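Local coordinates for protein homospermidine synthase (Legionella pneumophila subsp. pneumophila str. Philadelphia 1, PDB 2PH5) that probably synthesises the polyamine homospermidine, using an NAD cofactor that it binds in a Rossmann-type domain, at residues L28-F33 with A386-A391; H204-D209 with V276-P281. All blocks are in the same frame, centred on the assembly; numbering follows the deposited sequence.

Interaction 1 (L28-F33 with A386-A391); sequences LMPLIF and APYNNA
Pro30 pushes its ring into the loop 386-389, packing the first helix of the Rossmann-type nucleotide-binding fold against the link between helices 379-385 and 391-408. Its CG does most of the touching. That atom lies 3.9 Å from CG of Pro387, where the two rings pass alongside one another, running opposite ways, and 3.7 Å from the carbonyl O of the same residue. The ring of Tyr388 meets Pro30 CG by its edge, in plane, with CD2 4.0 Å away; its CG stands beside the backbone N (chi1 -48°), which turns the ring to that side. On the other flank the methyl CB of Ala386 touches Pro30 CB at 4.3 Å and CD1 of Leu31 at a similar distance, so one alanine fits against two consecutive helix residues. The side-chain contacts are mainly apolar, with the carbonyl O of Pro387 and the amide of Asn389 at the margin.

Asn389 braces the loop from within. Its ND2 reaches back past Tyr388 in the chain, whose backbone has left-handed helical angles, and donates to Pro387 O over 2.9 Å, a bond somewhat bent and tilted from both the carbonyl and amide planes. The same nitrogen also donates to Ala27 O in helix 23-35, the carbonyl that Leu31 N would take in an unbroken helix. The helix is kinked here: the proline has no N-H to give, and Leu31 N turns weakly to Leu28 O. Asn389 OD1 bonds Ser393 OG, which fixes the amide at both ends. Val55 and Gln58 of helix 55-59 touch Tyr388, and Val397 and Ile401 of helix 391-408 back Leu31. One residue further on, Asn390 is the N-cap of helix 391-408, its OD1 accepting from the backbone N of Ser393.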
ATOM      1  N   LEU A  28     -22.611 -15.094  12.854  1.00 24.24           N
ATOM      2  CA  LEU A  28     -23.951 -14.807  13.348  1.00 24.13           C
ATOM      3  C   LEU A  28     -24.389 -15.806  14.413  1.00 25.93           C
ATOM      4  O   LEU A  28     -25.034 -15.436  15.390  1.00 25.63           O
ATOM      5  CB  LEU A  28     -24.948 -14.849  12.195  1.00 22.14           C
ATOM      6  CG  LEU A  28     -26.093 -13.829  12.179  1.00 23.13           C
ATOM      7  CD1 LEU A  28     -27.176 -14.326  11.243  1.00 21.55           C
ATOM      8  CD2 LEU A  28     -26.661 -13.623  13.553  1.00 22.67           C
HETATM    9  N   MSE A  29     -24.026 -17.068  14.217  1.00 28.47           N
HETATM   10  CA  MSE A  29     -24.397 -18.146  15.128  1.00 32.83           C
HETATM   11  C   MSE A  29     -24.437 -17.766  16.601  1.00 32.14           C
HETATM   12  O   MSE A  29     -25.475 -17.897  17.254  1.00 33.67           O
HETATM   13  CB  MSE A  29     -23.463 -19.332  14.936  1.00 39.22           C
HETATM   14  CG  MSE A  29     -23.721 -20.089  13.666  1.00 46.40           C
HETATM   15 SE   MSE A  29     -25.387 -21.036  13.770  1.00 60.03          SE
HETATM   16  CE  MSE A  29     -24.689 -22.823  14.017  1.00 50.60           C
ATOM     17  N   PRO A  30     -23.308 -17.293  17.149  1.00 30.72           N
ATOM     18  CA  PRO A  30     -23.245 -16.902  18.557  1.00 29.58           C
ATOM     19  C   PRO A  30     -24.332 -15.917  18.994  1.00 29.18           C
ATOM     20  O   PRO A  30     -24.935 -16.087  20.055  1.00 30.04           O
ATOM     21  CB  PRO A  30     -21.852 -16.299  18.678  1.00 28.48           C
ATOM     22  CG  PRO A  30     -21.071 -17.078  17.678  1.00 28.31           C
ATOM     23  CD  PRO A  30     -21.994 -17.114  16.506  1.00 29.66           C
ATOM     24  N   LEU A  31     -24.581 -14.892  18.182  1.00 27.40           N
ATOM     25  CA  LEU A  31     -25.577 -13.876  18.521  1.00 26.17           C
ATOM     26  C   LEU A  31     -27.017 -14.389  18.536  1.00 25.50           C
ATOM     27  O   LEU A  31     -27.863 -13.867  19.258  1.00 24.84           O
ATOM     28  CB  LEU A  31     -25.462 -12.664  17.572  1.00 24.05           C
ATOM     29  CG  LEU A  31     -24.369 -11.625  17.871  1.00 22.71           C
ATOM     30  CD1 LEU A  31     -23.015 -12.285  17.782  1.00 21.19           C
ATOM     31  CD2 LEU A  31     -24.445 -10.452  16.893  1.00 22.48           C
ATOM     32  N   ILE A  32     -27.297 -15.416  17.745  1.00 26.93           N
ATOM     33  CA  ILE A  32     -28.641 -15.967  17.699  1.00 28.91           C
ATOM     34  C   ILE A  32     -28.959 -16.737  18.979  1.00 32.25           C
ATOM     35  O   ILE A  32     -30.050 -16.614  19.541  1.00 32.55           O
ATOM     36  CB  ILE A  32     -28.799 -16.901  16.506  1.00 27.04           C
ATOM     37  CG1 ILE A  32     -28.378 -16.169  15.229  1.00 26.45           C
ATOM     38  CG2 ILE A  32     -30.240 -17.371  16.412  1.00 27.47           C
ATOM     39  CD1 ILE A  32     -28.389 -17.034  13.992  1.00 26.85           C
ATOM     40  N   PHE A  33     -28.003 -17.531  19.443  1.00 33.53           N
ATOM     41  CA  PHE A  33     -28.211 -18.296  20.661  1.00 34.57           C
ATOM     42  C   PHE A  33     -28.014 -17.421  21.886  1.00 35.46           C
ATOM     43  O   PHE A  33     -28.376 -17.801  22.995  1.00 35.95           O
ATOM     44  CB  PHE A  33     -27.262 -19.490  20.702  1.00 33.06           C
ATOM     45  CG  PHE A  33     -27.599 -20.545  19.702  1.00 33.87           C
ATOM     46  CD1 PHE A  33     -28.753 -21.310  19.847  1.00 33.29           C
ATOM     47  CD2 PHE A  33     -26.789 -20.752  18.588  1.00 33.47           C
ATOM     48  CE1 PHE A  33     -29.099 -22.269  18.893  1.00 33.83           C
ATOM     49  CE2 PHE A  33     -27.124 -21.707  17.630  1.00 33.61           C
ATOM     50  CZ  PHE A  33     -28.281 -22.467  17.781  1.00 32.89           C
ATOM     51  N   ALA A 386     -17.937 -12.328  21.825  1.00 23.67           N
ATOM     52  CA  ALA A 386     -18.408 -13.453  21.026  1.00 23.12           C
ATOM     53  C   ALA A 386     -17.309 -14.168  20.244  1.00 22.23           C
ATOM     54  O   ALA A 386     -16.378 -13.538  19.735  1.00 21.69           O
ATOM     55  CB  ALA A 386     -19.491 -12.979  20.065  1.00 22.75           C
ATOM     56  N   PRO A 387     -17.412 -15.502  20.136  1.00 20.13           N
ATOM     57  CA  PRO A 387     -16.423 -16.292  19.402  1.00 20.14           C
ATOM     58  C   PRO A 387     -16.688 -16.195  17.897  1.00 19.95           C
ATOM     59  O   PRO A 387     -17.687 -15.602  17.468  1.00 18.61           O
ATOM     60  CB  PRO A 387     -16.665 -17.699  19.931  1.00 18.67           C
ATOM     61  CG  PRO A 387     -18.148 -17.720  20.104  1.00 15.41           C
ATOM     62  CD  PRO A 387     -18.415 -16.382  20.766  1.00 19.09           C
ATOM     63  N   TYR A 388     -15.793 -16.783  17.109  1.00 19.49           N
ATOM     64  CA  TYR A 388     -15.923 -16.794  15.652  1.00 21.04           C
ATOM     65  C   TYR A 388     -16.204 -15.388  15.134  1.00 20.63           C
ATOM     66  O   TYR A 388     -16.986 -15.198  14.203  1.00 19.04           O
ATOM     67  CB  TYR A 388     -17.066 -17.732  15.258  1.00 19.77           C
ATOM     68  CG  TYR A 388     -16.990 -19.065  15.952  1.00 22.85           C
ATOM     69  CD1 TYR A 388     -15.971 -19.965  15.653  1.00 24.09           C
ATOM     70  CD2 TYR A 388     -17.914 -19.415  16.942  1.00 23.72           C
ATOM     71  CE1 TYR A 388     -15.866 -21.182  16.321  1.00 25.24           C
ATOM     72  CE2 TYR A 388     -17.818 -20.635  17.620  1.00 23.54           C
ATOM     73  CZ  TYR A 388     -16.788 -21.512  17.301  1.00 24.37           C
ATOM     74  OH  TYR A 388     -16.655 -22.719  17.948  1.00 27.95           O
ATOM     75  N   ASN A 389     -15.551 -14.406  15.743  1.00 21.55           N
ATOM     76  CA  ASN A 389     -15.749 -13.015  15.375  1.00 21.30           C
ATOM     77  C   ASN A 389     -14.511 -12.148  15.541  1.00 21.32           C
ATOM     78  O   ASN A 389     -13.703 -12.343  16.460  1.00 17.49           O
ATOM     79  CB  ASN A 389     -16.864 -12.408  16.233  1.00 21.27           C
ATOM     80  CG  ASN A 389     -18.232 -12.541  15.602  1.00 23.59           C
ATOM     81  OD1 ASN A 389     -18.576 -11.812  14.663  1.00 23.34           O
ATOM     82  ND2 ASN A 389     -19.025 -13.470  16.114  1.00 20.63           N
ATOM     83  N   ASN A 390     -14.361 -11.198  14.626  1.00 18.82           N
ATOM     84  CA  ASN A 390     -13.286 -10.234  14.715  1.00 19.40           C
ATOM     85  C   ASN A 390     -14.037  -8.912  14.815  1.00 19.46           C
ATOM     86  O   ASN A 390     -15.266  -8.897  14.786  1.00 19.73           O
ATOM     87  CB  ASN A 390     -12.346 -10.258  13.492  1.00 17.64           C
ATOM     88  CG  ASN A 390     -13.070 -10.124  12.164  1.00 20.55           C
ATOM     89  OD1 ASN A 390     -13.946  -9.269  11.988  1.00 19.90           O
ATOM     90  ND2 ASN A 390     -12.685 -10.961  11.206  1.00 19.85           N
ATOM     91  N   ALA A 391     -13.307  -7.812  14.954  1.00 20.02           N
ATOM     92  CA  ALA A 391     -13.921  -6.504  15.073  1.00 21.10           C
ATOM     93  C   ALA A 391     -14.909  -6.237  13.936  1.00 20.79           C
ATOM     94  O   ALA A 391     -16.037  -5.809  14.173  1.00 21.21           O
ATOM     95  CB  ALA A 391     -12.843  -5.434  15.096  1.00 21.56           C
TER

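Interaction 2 (H204-D209 with V276-P281); sequences HVAEQD and VRSWTP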
ATOM      1  N   HIS A 204     -19.817  11.199   4.779  1.00 21.31           N
ATOM      2  CA  HIS A 204     -18.909  10.111   4.432  1.00 21.10           C
ATOM      3  C   HIS A 204     -19.168   8.919   5.340  1.00 21.04           C
ATOM      4  O   HIS A 204     -19.580   9.076   6.492  1.00 20.66           O
ATOM      5  CB  HIS A 204     -17.436  10.495   4.648  1.00 19.46           C
ATOM      6  CG  HIS A 204     -16.859  11.384   3.591  1.00 19.92           C
ATOM      7  ND1 HIS A 204     -15.600  11.937   3.695  1.00 16.76           N
ATOM      8  CD2 HIS A 204     -17.365  11.826   2.416  1.00 18.90           C
ATOM      9  CE1 HIS A 204     -15.356  12.683   2.635  1.00 17.40           C
ATOM     10  NE2 HIS A 204     -16.412  12.634   1.842  1.00 22.37           N
ATOM     11  N   VAL A 205     -18.940   7.729   4.803  1.00 19.77           N
ATOM     12  CA  VAL A 205     -19.022   6.517   5.591  1.00 18.84           C
ATOM     13  C   VAL A 205     -17.520   6.360   5.751  1.00 18.28           C
ATOM     14  O   VAL A 205     -16.829   5.929   4.823  1.00 19.14           O
ATOM     15  CB  VAL A 205     -19.604   5.320   4.802  1.00 20.16           C
ATOM     16  CG1 VAL A 205     -19.542   4.062   5.660  1.00 17.90           C
ATOM     17  CG2 VAL A 205     -21.063   5.610   4.413  1.00 19.62           C
ATOM     18  N   ALA A 206     -17.013   6.797   6.900  1.00 17.82           N
ATOM     19  CA  ALA A 206     -15.584   6.752   7.171  1.00 18.65           C
ATOM     20  C   ALA A 206     -15.243   5.592   8.090  1.00 20.25           C
ATOM     21  O   ALA A 206     -15.681   5.542   9.241  1.00 22.17           O
ATOM     22  CB  ALA A 206     -15.134   8.069   7.786  1.00 17.11           C
ATOM     23  N   GLU A 207     -14.466   4.652   7.563  1.00 20.44           N
ATOM     24  CA  GLU A 207     -14.069   3.474   8.318  1.00 21.74           C
ATOM     25  C   GLU A 207     -12.575   3.267   8.197  1.00 21.58           C
ATOM     26  O   GLU A 207     -11.979   3.517   7.148  1.00 18.77           O
ATOM     27  CB  GLU A 207     -14.800   2.225   7.807  1.00 20.13           C
ATOM     28  CG  GLU A 207     -14.406   0.928   8.509  1.00 22.91           C
ATOM     29  CD  GLU A 207     -15.110  -0.299   7.938  1.00 27.68           C
ATOM     30  OE1 GLU A 207     -16.054  -0.125   7.133  1.00 28.85           O
ATOM     31  OE2 GLU A 207     -14.728  -1.440   8.298  1.00 27.24           O
ATOM     32  N   GLN A 208     -11.976   2.797   9.281  1.00 21.77           N
ATOM     33  CA  GLN A 208     -10.554   2.548   9.290  1.00 22.28           C
ATOM     34  C   GLN A 208     -10.270   1.287  10.089  1.00 22.08           C
ATOM     35  O   GLN A 208     -10.419   1.267  11.308  1.00 23.28           O
ATOM     36  CB  GLN A 208      -9.841   3.750   9.886  1.00 21.40           C
ATOM     37  CG  GLN A 208      -8.518   4.045   9.231  1.00 26.42           C
ATOM     38  CD  GLN A 208      -8.174   5.513   9.312  1.00 28.57           C
ATOM     39  OE1 GLN A 208      -7.023   5.910   9.114  1.00 26.31           O
ATOM     40  NE2 GLN A 208      -9.185   6.337   9.599  1.00 30.88           N
ATOM     41  N   ASP A 209      -9.880   0.236   9.374  1.00 22.65           N
ATOM     42  CA  ASP A 209      -9.570  -1.067   9.953  1.00 20.55           C
ATOM     43  C   ASP A 209      -8.086  -1.107  10.279  1.00 21.87           C
ATOM     44  O   ASP A 209      -7.243  -1.020   9.381  1.00 22.04           O
ATOM     45  CB  ASP A 209      -9.895  -2.173   8.940  1.00 21.42           C
ATOM     46  CG  ASP A 209     -10.087  -3.538   9.586  1.00 23.75           C
ATOM     47  OD1 ASP A 209      -9.353  -3.882  10.540  1.00 24.19           O
ATOM     48  OD2 ASP A 209     -10.975  -4.281   9.118  1.00 22.54           O
ATOM     49  N   VAL A 276      -9.844   9.501  -1.234  1.00 22.65           N
ATOM     50  CA  VAL A 276     -10.561  10.672  -0.757  1.00 19.79           C
ATOM     51  C   VAL A 276     -10.083  10.979   0.658  1.00 20.50           C
ATOM     52  O   VAL A 276      -9.734  10.076   1.419  1.00 21.78           O
ATOM     53  CB  VAL A 276     -12.085  10.438  -0.735  1.00 20.09           C
ATOM     54  CG1 VAL A 276     -12.677  10.624  -2.133  1.00 18.78           C
ATOM     55  CG2 VAL A 276     -12.370   9.045  -0.223  1.00 19.42           C
ATOM     56  N   ARG A 277     -10.065  12.265   0.988  1.00 18.62           N
ATOM     57  CA  ARG A 277      -9.639  12.749   2.293  1.00 18.01           C
ATOM     58  C   ARG A 277     -10.810  12.713   3.276  1.00 19.78           C
ATOM     59  O   ARG A 277     -11.814  13.380   3.062  1.00 20.28           O
ATOM     60  CB  ARG A 277      -9.135  14.192   2.173  1.00 17.16           C
ATOM     61  CG  ARG A 277      -7.882  14.363   1.323  1.00 16.19           C
ATOM     62  CD  ARG A 277      -7.439  15.823   1.230  1.00 14.24           C
ATOM     63  NE  ARG A 277      -6.147  15.942   0.560  1.00 17.63           N
ATOM     64  CZ  ARG A 277      -5.977  16.040  -0.757  1.00 19.21           C
ATOM     65  NH1 ARG A 277      -7.027  16.050  -1.569  1.00 21.85           N
ATOM     66  NH2 ARG A 277      -4.755  16.099  -1.268  1.00 13.31           N
ATOM     67  N   SER A 278     -10.682  11.940   4.346  1.00 19.67           N
ATOM     68  CA  SER A 278     -11.742  11.858   5.332  1.00 19.43           C
ATOM     69  C   SER A 278     -11.172  11.915   6.752  1.00 21.92           C
ATOM     70  O   SER A 278      -9.996  12.237   6.947  1.00 22.98           O
ATOM     71  CB  SER A 278     -12.561  10.584   5.113  1.00 18.47           C
ATOM     72  OG  SER A 278     -13.742  10.582   5.880  1.00 10.51           O
ATOM     73  N   TRP A 279     -11.990  11.592   7.749  1.00 23.25           N
ATOM     74  CA  TRP A 279     -11.529  11.672   9.127  1.00 23.15           C
ATOM     75  C   TRP A 279     -12.132  10.612  10.031  1.00 25.66           C
ATOM     76  O   TRP A 279     -13.294  10.233   9.878  1.00 26.03           O
ATOM     77  CB  TRP A 279     -11.865  13.050   9.689  1.00 23.13           C
ATOM     78  CG  TRP A 279     -11.313  13.296  11.045  1.00 24.18           C
ATOM     79  CD1 TRP A 279     -10.091  13.811  11.343  1.00 23.53           C
ATOM     80  CD2 TRP A 279     -11.968  13.056  12.296  1.00 23.16           C
ATOM     81  NE1 TRP A 279      -9.938  13.917  12.703  1.00 25.64           N
ATOM     82  CE2 TRP A 279     -11.076  13.460  13.316  1.00 24.78           C
ATOM     83  CE3 TRP A 279     -13.221  12.540  12.656  1.00 22.31           C
ATOM     84  CZ2 TRP A 279     -11.398  13.369  14.677  1.00 23.48           C
ATOM     85  CZ3 TRP A 279     -13.539  12.448  14.006  1.00 23.49           C
ATOM     86  CH2 TRP A 279     -12.628  12.864  15.000  1.00 22.82           C
ATOM     87  N   THR A 280     -11.334  10.170  10.999  1.00 26.63           N
ATOM     88  CA  THR A 280     -11.748   9.157  11.959  1.00 29.24           C
ATOM     89  C   THR A 280     -11.247   9.634  13.331  1.00 30.79           C
ATOM     90  O   THR A 280     -10.176  10.222  13.434  1.00 32.16           O
ATOM     91  CB  THR A 280     -11.131   7.784  11.577  1.00 30.63           C
ATOM     92  OG1 THR A 280     -12.013   6.733  11.975  1.00 31.84           O
ATOM     93  CG2 THR A 280      -9.770   7.588  12.246  1.00 33.51           C
ATOM     94  N   PRO A 281     -12.021   9.396  14.402  1.00 32.50           N
ATOM     95  CA  PRO A 281     -11.598   9.839  15.742  1.00 31.33           C
ATOM     96  C   PRO A 281     -10.282   9.275  16.292  1.00 31.30           C
ATOM     97  O   PRO A 281      -9.416  10.035  16.727  1.00 30.51           O
ATOM     98  CB  PRO A 281     -12.815   9.514  16.618  1.00 31.45           C
ATOM     99  CG  PRO A 281     -13.489   8.384  15.886  1.00 31.53           C
ATOM    100  CD  PRO A 281     -13.359   8.774  14.437  1.00 31.30           C
TER
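His204 turns the edge of its ring to Ser278, with ND1 making the close approach. CB starts 3.9 Å from Ser278 OG, and CG, lying beside the backbone N (chi1 -77°), keeps about that distance. ND1 then makes the bond that joins the segments, 3.2 Å from Ser278 OG and fairly straight at 155°; either partner could be the donor. Ser278 serves it because OG stands anti to its own backbone N. Next round the ring, CE1 comes edge-on to the backbone O of Arg277 at 3.6 Å, with that oxygen in the ring plane. The His318 ring, from strand 311-322, packs against the imidazole.

Two residues along the strand, Ala206 CB sits against the chain at Ser278 and Trp279, 3.4 Å from Ser278 OG and 3.5 Å from the carbonyl O of Trp279. Gln208 comes next on the same side, and its extended chain brings the amide obliquely over the methyl CG2 of Thr280. The modelled approach of NE2 there is too short to carry much weight. The polar end of Thr280 turns elsewhere, its OG1 bonding Glu358 OE1, while Arg277 leaves its backbone on the far side from 204-209, and its guanidinium forms salt bridges with Glu456 and with Glu338 of the second subunit.

Ser278 also touches Ala320 and Leu362, on the strands flanking 202-213, and so lies across three neighbouring strands. The axes of segments 204-209 and 276-278 pass 9.0 Å apart at 82°; the two strands belong to different sheets. The contact is where a two-stranded antiparallel sheet, 275-278 with 286-289, lies crosswise on one face of the large mixed sheet of the saccharopine dehydrogenase C-terminal-like domain.

Overall arrangement
From the N terminus the chain first builds strand 16-19 and helix 23-35, whose residues 28-33 wait more than 350 residues for their partner in interaction 1. The rest of the parallel NAD-binding sheet follows, apart from its edge strand 415-416, and the chain then enters the second domain. There 204-209 and 276-281 close the much shorter loop of interaction 2, which lies wholly within the long one, so the two nest and do not cross. Interaction 1 joins the two family regions; interaction 2 binds elements of the C-terminal region to one another. Their centres are 26 Å apart, and the nearest atoms, about 6 Å apart, do not touch.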